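Local structure of folylpolyglutamate synthase/dihydrofolate synthase (Thermotoga maritima, 1O5Z) at residues R370-R375 with N397-E402. The protein probably catalyses the ATP-dependent addition of L-glutamate to dihydropteroate and to the glutamate tail of tetrahydrofolates, making dihydrofolate and folylpolyglutamates. Numbering follows the deposited sequence.
With SO4 (sulfate ion), chain E.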
loop_
_atom_site.group_PDB
_atom_site.type_symbol
_atom_site.label_atom_id
_atom_site.label_comp_id
_atom_site.label_asym_id
_atom_site.label_seq_id
_atom_site.Cartn_x
_atom_site.Cartn_y
_atom_site.Cartn_z
ATOM N N ARG A 370 2.044 -12.306 26.501
ATOM C CA ARG A 370 3.076 -13.224 26.096
ATOM C C ARG A 370 3.821 -12.615 24.932
ATOM O O ARG A 370 3.193 -12.061 24.007
ATOM C CB ARG A 370 2.448 -14.543 25.670
ATOM C CG ARG A 370 3.434 -15.627 25.299
ATOM C CD ARG A 370 2.755 -16.905 24.910
ATOM N NE ARG A 370 3.713 -17.907 24.442
ATOM C CZ ARG A 370 3.383 -18.934 23.695
ATOM N NH1 ARG A 370 2.142 -19.084 23.297
ATOM N NH2 ARG A 370 4.305 -19.805 23.308
ATOM N N VAL A 371 5.151 -12.678 25.009
ATOM C CA VAL A 371 6.020 -12.081 24.030
ATOM C C VAL A 371 6.989 -13.143 23.534
ATOM O O VAL A 371 7.668 -13.830 24.304
ATOM C CB VAL A 371 6.754 -10.827 24.560
ATOM C CG1 VAL A 371 7.684 -10.223 23.488
ATOM C CG2 VAL A 371 5.749 -9.774 25.046
ATOM N N ILE A 372 6.981 -13.286 22.218
ATOM C CA ILE A 372 7.805 -14.209 21.499
ATOM C C ILE A 372 8.590 -13.401 20.464
ATOM O O ILE A 372 8.014 -12.773 19.617
ATOM C CB ILE A 372 6.943 -15.233 20.765
ATOM C CG1 ILE A 372 6.026 -15.969 21.741
ATOM C CG2 ILE A 372 7.838 -16.185 19.978
ATOM C CD1 ILE A 372 4.993 -16.815 21.031
ATOM N N VAL A 373 9.913 -13.432 20.572
ATOM C CA VAL A 373 10.797 -12.824 19.623
ATOM C C VAL A 373 11.126 -13.944 18.650
ATOM O O VAL A 373 11.384 -15.084 19.047
ATOM C CB VAL A 373 12.107 -12.334 20.295
ATOM C CG1 VAL A 373 13.001 -11.636 19.287
ATOM C CG2 VAL A 373 11.791 -11.393 21.479
ATOM N N THR A 374 11.150 -13.600 17.379
ATOM C CA THR A 374 11.392 -14.575 16.321
ATOM C C THR A 374 12.366 -14.003 15.331
ATOM O O THR A 374 12.671 -12.815 15.397
ATOM C CB THR A 374 10.057 -14.934 15.665
ATOM O OG1 THR A 374 10.248 -16.095 14.886
ATOM C CG2 THR A 374 9.555 -13.869 14.703
ATOM N N ARG A 375 12.907 -14.825 14.451
ATOM C CA ARG A 375 13.817 -14.295 13.412
ATOM C C ARG A 375 13.095 -13.840 12.155
ATOM O O ARG A 375 12.421 -14.629 11.543
ATOM C CB ARG A 375 14.805 -15.345 12.953
ATOM C CG ARG A 375 15.701 -15.810 13.969
ATOM C CD ARG A 375 16.712 -16.693 13.399
ATOM N NE ARG A 375 17.625 -15.939 12.560
ATOM C CZ ARG A 375 18.810 -15.502 12.956
ATOM N NH1 ARG A 375 19.231 -15.730 14.193
ATOM N NH2 ARG A 375 19.567 -14.817 12.114
ATOM N N ASN A 397 8.318 -11.834 30.307
ATOM C CA ASN A 397 7.882 -12.871 29.407
ATOM C C ASN A 397 8.996 -13.592 28.594
ATOM O O ASN A 397 9.065 -14.850 28.535
ATOM C CB ASN A 397 6.837 -12.249 28.396
ATOM C CG ASN A 397 5.775 -11.293 29.095
ATOM O OD1 ASN A 397 5.313 -11.553 30.214
ATOM N ND2 ASN A 397 5.414 -10.203 28.416
ATOM N N VAL A 398 9.844 -12.797 27.942
ATOM C CA VAL A 398 10.372 -13.196 26.611
ATOM C C VAL A 398 10.648 -14.688 26.325
ATOM O O VAL A 398 11.372 -15.351 27.058
ATOM C CB VAL A 398 11.593 -12.383 26.234
ATOM C CG1 VAL A 398 11.929 -12.621 24.776
ATOM C CG2 VAL A 398 11.305 -10.924 26.493
ATOM N N GLU A 399 10.056 -15.183 25.226
ATOM C CA GLU A 399 10.439 -16.463 24.633
ATOM C C GLU A 399 11.060 -16.174 23.307
ATOM O O GLU A 399 10.801 -15.159 22.718
ATOM C CB GLU A 399 9.260 -17.404 24.409
ATOM C CG GLU A 399 8.308 -17.461 25.576
ATOM C CD GLU A 399 7.009 -18.155 25.243
ATOM O OE1 GLU A 399 7.017 -19.053 24.379
ATOM O OE2 GLU A 399 5.995 -17.797 25.878
ATOM N N VAL A 400 11.893 -17.094 22.864
ATOM C CA VAL A 400 12.505 -17.023 21.567
ATOM C C VAL A 400 12.036 -18.226 20.825
ATOM O O VAL A 400 12.323 -19.351 21.214
ATOM C CB VAL A 400 14.041 -17.035 21.642
ATOM C CG1 VAL A 400 14.648 -16.806 20.237
ATOM C CG2 VAL A 400 14.538 -15.983 22.642
ATOM N N ILE A 401 11.284 -17.984 19.760
ATOM C CA ILE A 401 10.924 -19.062 18.828
ATOM C C ILE A 401 11.371 -18.569 17.481
ATOM O O ILE A 401 10.745 -17.672 16.865
ATOM C CB ILE A 401 9.421 -19.376 18.809
ATOM C CG1 ILE A 401 8.886 -19.715 20.202
ATOM C CG2 ILE A 401 9.166 -20.545 17.882
ATOM C CD1 ILE A 401 7.394 -19.968 20.223
ATOM N N GLU A 402 12.476 -19.135 17.039
ATOM C CA GLU A 402 13.201 -18.579 15.914
ATOM C C GLU A 402 12.475 -18.665 14.569
ATOM O O GLU A 402 12.474 -17.707 13.802
ATOM C CB GLU A 402 14.585 -19.190 15.889
ATOM C CG GLU A 402 15.370 -18.660 17.071
ATOM C CD GLU A 402 16.858 -18.706 16.815
ATOM O OE1 GLU A 402 17.245 -19.080 15.677
ATOM O OE2 GLU A 402 17.638 -18.347 17.743
HETATM S S SO4 E . 22.539 -13.522 14.232
HETATM O O1 SO4 E . 21.180 -12.970 14.295
HETATM O O2 SO4 E . 22.472 -14.746 15.046
HETATM O O3 SO4 E . 23.434 -12.606 14.950
HETATM O O4 SO4 E . 22.908 -13.634 12.803
#
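R370 clasps the carboxylate of E399 through two nitrogens, NE to OE2 at 2.7 Å and NH2 to OE1 at 3.0 Å, in a two-pronged salt bridge between adjacent parallel strands. These are 370-373 and the edge strand 399-400, joined through helix 384-394 as a beta-alpha-beta crossover in the Mur-ligase-type glutamate ligase domain. The R370 chain runs extended, with CG anti to the backbone N (chi1 -177°), and lies across the glutamate rather than along it. Both oxygens are approached on their syn sides, with the two charged planes only 24° apart, while R370 NH1 bonds to S410 O. With a leucine in place of R370, E399 would probably lose its charge partner and its carboxylate would be freer to turn. Between the backbones, E399 N donates to V371 O, V373 N to E399 O and I401 N to V373 O. Past the strands, T374 OG1 donates to I401 O at 2.6 Å in the carbonyl plane, and R375 N reaches E402 O. The R375 side chain lies beside E402, its guanidinium making weak bonds to a sulfate probably from the crystallisation liquor. On one sheet face V373 CG2 packs on V398 CG1 (3.5 Å), and V373 also touches L387 and A391 of helix 384-394. On the other, I372 CG2 meets I401 CG1 at 3.7 Å, both residues touching A407 of helix 404-409. I372 CD1 sits 3.6 Å above the R370 guanidinium plane, toward its rim.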